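Local coordinates for protein putative amidohydrolase/peptidase (Burkholderia cenocepacia, PDB 4WJB) that is probably a zinc-dependent hydrolase of the peptidase M20 family that cleaves carbon-nitrogen bonds other than peptide bonds, at residues A[208-213]-A[386-391]; A[219-224]-A[346-351]. All coordinates share one frame; numbering follows the deposited sequence.

Contact 1: residues A[208-213]-A[386-391]; sequences AILERA and FVPCVD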
ATOM      1  N   ALA A 208     -19.646   0.127  18.866  1.00 25.71           N
ATOM      2  CA  ALA A 208     -19.651  -0.775  20.015  1.00 26.82           C
ATOM      3  C   ALA A 208     -19.419  -0.063  21.348  1.00 27.22           C
ATOM      4  O   ALA A 208     -19.172  -0.711  22.364  1.00 28.21           O
ATOM      5  CB  ALA A 208     -18.591  -1.859  19.821  1.00 27.74           C
ATOM      6  N   ILE A 209     -19.490   1.262  21.350  1.00 27.22           N
ATOM      7  CA  ILE A 209     -19.197   2.021  22.565  1.00 31.77           C
ATOM      8  C   ILE A 209     -20.232   1.764  23.666  1.00 27.24           C
ATOM      9  O   ILE A 209     -19.873   1.490  24.813  1.00 28.59           O
ATOM     10  CB  ILE A 209     -19.118   3.531  22.272  1.00 31.59           C
ATOM     11  CG1 ILE A 209     -17.898   3.824  21.389  1.00 26.98           C
ATOM     12  CG2 ILE A 209     -19.067   4.333  23.569  1.00 27.47           C
ATOM     13  CD1 ILE A 209     -17.717   5.281  21.039  1.00 29.22           C
ATOM     14  N   LEU A 210     -21.510   1.840  23.313  1.00 25.89           N
ATOM     15  CA  LEU A 210     -22.573   1.621  24.290  1.00 26.83           C
ATOM     16  C   LEU A 210     -22.567   0.176  24.761  1.00 29.79           C
ATOM     17  O   LEU A 210     -22.653  -0.095  25.962  1.00 29.92           O
ATOM     18  CB  LEU A 210     -23.941   1.987  23.704  1.00 24.37           C
ATOM     19  CG  LEU A 210     -24.169   3.478  23.448  1.00 23.58           C
ATOM     20  CD1 LEU A 210     -25.573   3.737  22.901  1.00 22.17           C
ATOM     21  CD2 LEU A 210     -23.929   4.275  24.726  1.00 26.74           C
ATOM     22  N   GLU A 211     -22.442  -0.749  23.813  1.00 26.65           N
ATOM     23  CA  GLU A 211     -22.488  -2.171  24.124  1.00 37.59           C
ATOM     24  C   GLU A 211     -21.370  -2.579  25.072  1.00 29.45           C
ATOM     25  O   GLU A 211     -21.598  -3.314  26.030  1.00 32.89           O
ATOM     26  CB  GLU A 211     -22.408  -3.004  22.845  1.00 40.28           C
ATOM     27  CG  GLU A 211     -22.582  -4.495  23.071  1.00 45.00           C
ATOM     28  CD  GLU A 211     -22.119  -5.319  21.885  1.00 50.87           C
ATOM     29  OE1 GLU A 211     -21.199  -4.864  21.171  1.00 50.22           O
ATOM     30  OE2 GLU A 211     -22.671  -6.419  21.667  1.00 54.23           O
ATOM     31  N   ARG A 212     -20.163  -2.091  24.814  1.00 29.95           N
ATOM     32  CA  ARG A 212     -19.012  -2.486  25.618  1.00 31.83           C
ATOM     33  C   ARG A 212     -18.984  -1.771  26.966  1.00 33.72           C
ATOM     34  O   ARG A 212     -18.421  -2.278  27.931  1.00 34.37           O
ATOM     35  CB  ARG A 212     -17.710  -2.219  24.862  1.00 34.01           C
ATOM     36  CG  ARG A 212     -17.535  -3.081  23.632  1.00 33.41           C
ATOM     37  CD  ARG A 212     -16.131  -2.963  23.071  1.00 34.53           C
ATOM     38  NE  ARG A 212     -15.978  -3.734  21.846  1.00 36.44           N
ATOM     39  CZ  ARG A 212     -14.813  -3.941  21.242  1.00 39.71           C
ATOM     40  NH1 ARG A 212     -13.699  -3.442  21.759  1.00 38.50           N
ATOM     41  NH2 ARG A 212     -14.760  -4.654  20.126  1.00 43.31           N
ATOM     42  N   ALA A 213     -19.587  -0.591  27.031  1.00 31.65           N
ATOM     43  CA  ALA A 213     -19.619   0.155  28.280  1.00 32.55           C
ATOM     44  C   ALA A 213     -20.770  -0.322  29.158  1.00 34.57           C
ATOM     45  O   ALA A 213     -20.831  -0.003  30.343  1.00 35.70           O
ATOM     46  CB  ALA A 213     -19.730   1.640  28.011  1.00 31.67           C
ATOM     47  N   PHE A 386     -29.121   7.416  21.040  1.00 18.26           N
ATOM     48  CA  PHE A 386     -28.543   6.155  20.578  1.00 19.44           C
ATOM     49  C   PHE A 386     -28.949   4.988  21.472  1.00 21.26           C
ATOM     50  O   PHE A 386     -29.078   5.139  22.686  1.00 22.03           O
ATOM     51  CB  PHE A 386     -27.008   6.227  20.533  1.00 20.80           C
ATOM     52  CG  PHE A 386     -26.450   6.873  19.291  1.00 17.91           C
ATOM     53  CD1 PHE A 386     -27.288   7.365  18.303  1.00 17.47           C
ATOM     54  CD2 PHE A 386     -25.080   6.989  19.118  1.00 18.78           C
ATOM     55  CE1 PHE A 386     -26.771   7.961  17.165  1.00 17.52           C
ATOM     56  CE2 PHE A 386     -24.554   7.581  17.977  1.00 21.12           C
ATOM     57  CZ  PHE A 386     -25.404   8.067  17.001  1.00 18.86           C
ATOM     58  N   VAL A 387     -29.150   3.826  20.857  1.00 22.21           N
ATOM     59  CA  VAL A 387     -29.193   2.554  21.575  1.00 22.97           C
ATOM     60  C   VAL A 387     -28.002   1.724  21.098  1.00 24.50           C
ATOM     61  O   VAL A 387     -27.451   1.999  20.029  1.00 24.03           O
ATOM     62  CB  VAL A 387     -30.507   1.779  21.335  1.00 19.15           C
ATOM     63  CG1 VAL A 387     -31.694   2.536  21.917  1.00 18.46           C
ATOM     64  CG2 VAL A 387     -30.700   1.492  19.850  1.00 18.87           C
ATOM     65  N   PRO A 388     -27.591   0.709  21.879  1.00 21.76           N
ATOM     66  CA  PRO A 388     -26.442  -0.074  21.418  1.00 28.24           C
ATOM     67  C   PRO A 388     -26.821  -0.983  20.257  1.00 26.15           C
ATOM     68  O   PRO A 388     -28.003  -1.153  19.965  1.00 24.59           O
ATOM     69  CB  PRO A 388     -26.053  -0.909  22.653  1.00 24.62           C
ATOM     70  CG  PRO A 388     -26.893  -0.371  23.800  1.00 26.82           C
ATOM     71  CD  PRO A 388     -28.102   0.226  23.173  1.00 22.33           C
ATOM     72  N   CYS A 389     -25.826  -1.551  19.591  1.00 26.29           N
ATOM     73  CA  CYS A 389     -26.097  -2.641  18.671  1.00 30.91           C
ATOM     74  C   CYS A 389     -25.063  -3.729  18.897  1.00 33.56           C
ATOM     75  O   CYS A 389     -23.938  -3.447  19.308  1.00 35.82           O
ATOM     76  CB  CYS A 389     -26.108  -2.160  17.218  1.00 31.43           C
ATOM     77  SG  CYS A 389     -24.700  -1.152  16.717  1.00 36.76           S
ATOM     78  N   VAL A 390     -25.465  -4.974  18.667  1.00 36.17           N
ATOM     79  CA  VAL A 390     -24.602  -6.123  18.916  1.00 41.16           C
ATOM     80  C   VAL A 390     -23.319  -6.040  18.099  1.00 43.55           C
ATOM     81  O   VAL A 390     -23.364  -5.883  16.878  1.00 43.77           O
ATOM     82  CB  VAL A 390     -25.322  -7.442  18.592  1.00 42.34           C
ATOM     83  CG1 VAL A 390     -24.452  -8.626  18.977  1.00 47.12           C
ATOM     84  CG2 VAL A 390     -26.656  -7.497  19.313  1.00 39.72           C
ATOM     85  N   ASP A 391     -22.183  -6.122  18.794  1.00 45.49           N
ATOM     86  CA  ASP A 391     -20.854  -6.055  18.180  1.00 46.81           C
ATOM     87  C   ASP A 391     -20.592  -4.727  17.466  1.00 45.31           C
ATOM     88  O   ASP A 391     -19.567  -4.560  16.807  1.00 47.90           O
ATOM     89  CB  ASP A 391     -20.658  -7.217  17.200  1.00 50.82           C
ATOM     90  CG  ASP A 391     -20.800  -8.572  17.867  1.00 57.06           C
ATOM     91  OD1 ASP A 391     -20.495  -8.677  19.075  1.00 58.55           O
ATOM     92  OD2 ASP A 391     -21.212  -9.534  17.183  1.00 59.35           O
TER
HETATM   93  O   HOH W   1     -22.974  -0.098  20.938  1.00 21.30           O
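Glu211, on the short helix 209-213, reaches across to the backbone at Asp391 with its whole side chain. Glu211 CB lies 3.9 Å from Cys389 O, and CG, set anti to the backbone N (chi1 -175°), continues past that same carbonyl. The extended chain brings Glu211 CD to 3.2 Å from Asp391 N. Glu211 OE2 accepts from Asp391 N at 2.9 Å, nearly straight at 170°, on the syn side but 30° out of the carboxylate plane, and touches Val390 CA at 3.4 Å; OE1 makes a weak, bent bond to the same N-H. Glutamate suits this place, being long enough to span the gap and able to accept from a main-chain donor. Glu211 OE2 also stands 4.1 Å from Asp391 OD1, a proximity of like charges that might raise the proton affinity of either group. In this M20-family fold residues 388-391 follow strand 382-387, which pairs with strand 198-204 carrying the zinc ligand His203. Behind the glutamate, Leu210 CB packs on Pro388 CB at 3.7 Å, a rigid, apolar surface, while leucine's branched end reaches the strand: Leu210 CD1 meets Phe386 CB at 3.7 Å, the side chains roughly perpendicular. A water accepts from Glu211 N and, weakly, from Cys389 N.

Contact 2: residues A[219-224]-A[346-351]; sequences VVTAGQ and RCIDTV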
ATOM      1  N   VAL A 219     -26.536   9.481  25.020  1.00 24.96           N
ATOM      2  CA  VAL A 219     -26.893  10.890  24.904  1.00 25.34           C
ATOM      3  C   VAL A 219     -25.951  11.551  23.899  1.00 24.90           C
ATOM      4  O   VAL A 219     -24.809  11.878  24.230  1.00 24.16           O
ATOM      5  CB  VAL A 219     -26.798  11.614  26.260  1.00 27.38           C
ATOM      6  CG1 VAL A 219     -27.174  13.080  26.109  1.00 29.07           C
ATOM      7  CG2 VAL A 219     -27.676  10.929  27.297  1.00 29.10           C
ATOM      8  N   VAL A 220     -26.421  11.739  22.670  1.00 23.86           N
ATOM      9  CA  VAL A 220     -25.564  12.254  21.606  1.00 21.30           C
ATOM     10  C   VAL A 220     -25.355  13.757  21.749  1.00 23.74           C
ATOM     11  O   VAL A 220     -26.309  14.537  21.716  1.00 23.09           O
ATOM     12  CB  VAL A 220     -26.142  11.951  20.220  1.00 21.47           C
ATOM     13  CG1 VAL A 220     -25.151  12.359  19.131  1.00 17.92           C
ATOM     14  CG2 VAL A 220     -26.490  10.475  20.108  1.00 18.49           C
ATOM     15  N   THR A 221     -24.098  14.154  21.913  1.00 22.59           N
ATOM     16  CA  THR A 221     -23.765  15.545  22.180  1.00 24.21           C
ATOM     17  C   THR A 221     -23.413  16.286  20.892  1.00 25.67           C
ATOM     18  O   THR A 221     -23.588  17.503  20.798  1.00 28.66           O
ATOM     19  CB  THR A 221     -22.590  15.659  23.171  1.00 25.41           C
ATOM     20  OG1 THR A 221     -21.493  14.852  22.713  1.00 23.88           O
ATOM     21  CG2 THR A 221     -23.006  15.188  24.552  1.00 25.91           C
ATOM     22  N   ALA A 222     -22.946  15.543  19.895  1.00 23.03           N
ATOM     23  CA  ALA A 222     -22.438  16.144  18.663  1.00 23.60           C
ATOM     24  C   ALA A 222     -22.194  15.107  17.580  1.00 22.83           C
ATOM     25  O   ALA A 222     -22.058  13.920  17.865  1.00 23.16           O
ATOM     26  CB  ALA A 222     -21.142  16.909  18.941  1.00 23.96           C
ATOM     27  N   GLY A 223     -22.141  15.574  16.337  1.00 22.96           N
ATOM     28  CA  GLY A 223     -21.620  14.784  15.235  1.00 21.78           C
ATOM     29  C   GLY A 223     -20.194  15.252  14.996  1.00 22.61           C
ATOM     30  O   GLY A 223     -19.887  16.418  15.228  1.00 23.82           O
ATOM     31  N   GLN A 224     -19.324  14.351  14.549  1.00 20.92           N
ATOM     32  CA  GLN A 224     -17.896  14.652  14.400  1.00 23.88           C
ATOM     33  C   GLN A 224     -17.566  15.641  13.285  1.00 25.77           C
ATOM     34  O   GLN A 224     -18.167  15.607  12.208  1.00 26.88           O
ATOM     35  CB  GLN A 224     -17.110  13.365  14.136  1.00 22.61           C
ATOM     36  CG  GLN A 224     -16.956  12.453  15.330  1.00 23.03           C
ATOM     37  CD  GLN A 224     -16.566  11.051  14.919  1.00 25.83           C
ATOM     38  OE1 GLN A 224     -16.737  10.664  13.761  1.00 26.42           O
ATOM     39  NE2 GLN A 224     -16.045  10.277  15.862  1.00 27.74           N
ATOM     40  N   ARG A 346     -30.370  22.210  24.965  1.00 29.16           N
ATOM     41  CA  ARG A 346     -31.675  21.906  25.539  1.00 32.22           C
ATOM     42  C   ARG A 346     -32.177  20.525  25.116  1.00 31.16           C
ATOM     43  O   ARG A 346     -32.807  19.820  25.903  1.00 29.72           O
ATOM     44  CB  ARG A 346     -32.699  22.984  25.154  1.00 34.79           C
ATOM     45  CG  ARG A 346     -32.466  24.328  25.839  1.00 39.66           C
ATOM     46  CD  ARG A 346     -33.540  25.346  25.475  1.00 42.98           C
ATOM     47  NE  ARG A 346     -34.881  24.887  25.834  1.00 44.99           N
ATOM     48  CZ  ARG A 346     -35.430  25.039  27.035  1.00 48.08           C
ATOM     49  NH1 ARG A 346     -34.756  25.640  28.008  1.00 50.22           N
ATOM     50  NH2 ARG A 346     -36.655  24.589  27.267  1.00 48.81           N
ATOM     51  N   CYS A 347     -31.894  20.139  23.875  1.00 29.49           N
ATOM     52  CA  CYS A 347     -32.289  18.819  23.388  1.00 28.80           C
ATOM     53  C   CYS A 347     -31.467  17.723  24.048  1.00 28.37           C
ATOM     54  O   CYS A 347     -31.997  16.677  24.427  1.00 27.98           O
ATOM     55  CB  CYS A 347     -32.148  18.734  21.869  1.00 27.15           C
ATOM     56  SG  CYS A 347     -33.403  19.668  20.981  1.00 30.80           S
ATOM     57  N   ILE A 348     -30.169  17.979  24.178  1.00 25.53           N
ATOM     58  CA  ILE A 348     -29.249  17.059  24.829  1.00 25.30           C
ATOM     59  C   ILE A 348     -29.652  16.814  26.274  1.00 26.19           C
ATOM     60  O   ILE A 348     -29.774  15.667  26.704  1.00 26.37           O
ATOM     61  CB  ILE A 348     -27.806  17.596  24.792  1.00 24.22           C
ATOM     62  CG1 ILE A 348     -27.287  17.634  23.353  1.00 24.21           C
ATOM     63  CG2 ILE A 348     -26.909  16.763  25.685  1.00 23.99           C
ATOM     64  CD1 ILE A 348     -25.971  18.382  23.200  1.00 22.77           C
ATOM     65  N   ASP A 349     -29.861  17.898  27.017  1.00 29.24           N
ATOM     66  CA  ASP A 349     -30.306  17.806  28.405  1.00 33.70           C
ATOM     67  C   ASP A 349     -31.657  17.109  28.528  1.00 31.43           C
ATOM     68  O   ASP A 349     -31.884  16.344  29.464  1.00 29.00           O
ATOM     69  CB  ASP A 349     -30.380  19.198  29.043  1.00 38.18           C
ATOM     70  CG  ASP A 349     -29.018  19.857  29.153  1.00 42.43           C
ATOM     71  OD1 ASP A 349     -28.008  19.194  28.829  1.00 42.58           O
ATOM     72  OD2 ASP A 349     -28.954  21.031  29.573  1.00 45.03           O
ATOM     73  N   THR A 350     -32.551  17.371  27.584  1.00 28.90           N
ATOM     74  CA  THR A 350     -33.870  16.741  27.597  1.00 28.05           C
ATOM     75  C   THR A 350     -33.740  15.226  27.467  1.00 27.48           C
ATOM     76  O   THR A 350     -34.401  14.470  28.179  1.00 28.35           O
ATOM     77  CB  THR A 350     -34.764  17.288  26.470  1.00 29.54           C
ATOM     78  OG1 THR A 350     -34.992  18.687  26.686  1.00 28.42           O
ATOM     79  CG2 THR A 350     -36.099  16.559  26.436  1.00 31.84           C
ATOM     80  N   VAL A 351     -32.864  14.794  26.565  1.00 26.16           N
ATOM     81  CA  VAL A 351     -32.592  13.374  26.370  1.00 30.74           C
ATOM     82  C   VAL A 351     -31.994  12.740  27.627  1.00 32.86           C
ATOM     83  O   VAL A 351     -32.466  11.700  28.093  1.00 27.10           O
ATOM     84  CB  VAL A 351     -31.629  13.146  25.180  1.00 27.61           C
ATOM     85  CG1 VAL A 351     -31.101  11.714  25.177  1.00 25.68           C
ATOM     86  CG2 VAL A 351     -32.320  13.477  23.866  1.00 26.32           C
TER
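Helix-on-strand packing, largely van der Waals, sets aliphatic side chains against each other and against backbone carbonyls, joining Val219, Val220 and Thr221 of strand 217-234 to Ile348 and Val351 of helix 345-357. The local axes run nearly antiparallel, at 163°, and approach to 8.1 Å, close enough for branched aliphatic residues to fill the interface. Ile348 does most of the touching, with each arm on a different part of the strand. Ile348 CG2 sits 3.7 Å from Val219 CG1, the two side chains meeting at a slant. The other arm has CG1 anti to the carbonyl carbon (chi1 -66°) and runs along the strand: Ile348 CG1 lies 3.6 Å from Val220 O, and Ile348 CD1 ends 3.5 Å from Thr221 O, with Thr221 CA also close by. A long, branched isoleucine fits here because it can cover a neighbouring valine and the strand backbone together.

The helix belongs to the layer packed against the sheet of the M20 catalytic domain, as in other members of this family. Strand 217-234 pairs there with strand 362-367 through backbone bonds of Val219 and Thr221, and Val351 also packs on Tyr200 of strand 198-204 and Ile385 of strand 382-387.

One turn on from Ile348, Val351 CG1 comes within 4.1 Å of Val219 CG2, the two side chains passing alongside one another and pointing opposite ways. Beta-branching suits Val219 in its strand; Val351 suits a buried helix face by being small and apolar. Thr350 OG1 donates to Arg346 O at 2.6 Å, which gives this buried hydroxyl a partner in its own helix; Thr350 N reaches the same oxygen from the other face.

The centres of contacts 1 and 2 lie about 17 Å apart, and they are linked through strands 382-387 and 217-234, which pair antiparallel. Phe386 CD1 of contact 1 packs on Val220 CG2 of contact 2 at 3.7 Å, joining them directly. Along the chain, helix 209-213 is followed by strand 217-234, then helix 345-357 and finally strand 382-387, so both segments of contact 2 fall between the two segments of contact 1. The intervening chain also contains the segment assigned to M20 dimerisation; the chain leaves for it and returns to this core. Phe386 and Val220 both lie near His203, so the shared packing sits close to a zinc ligand rather than at the metal itself.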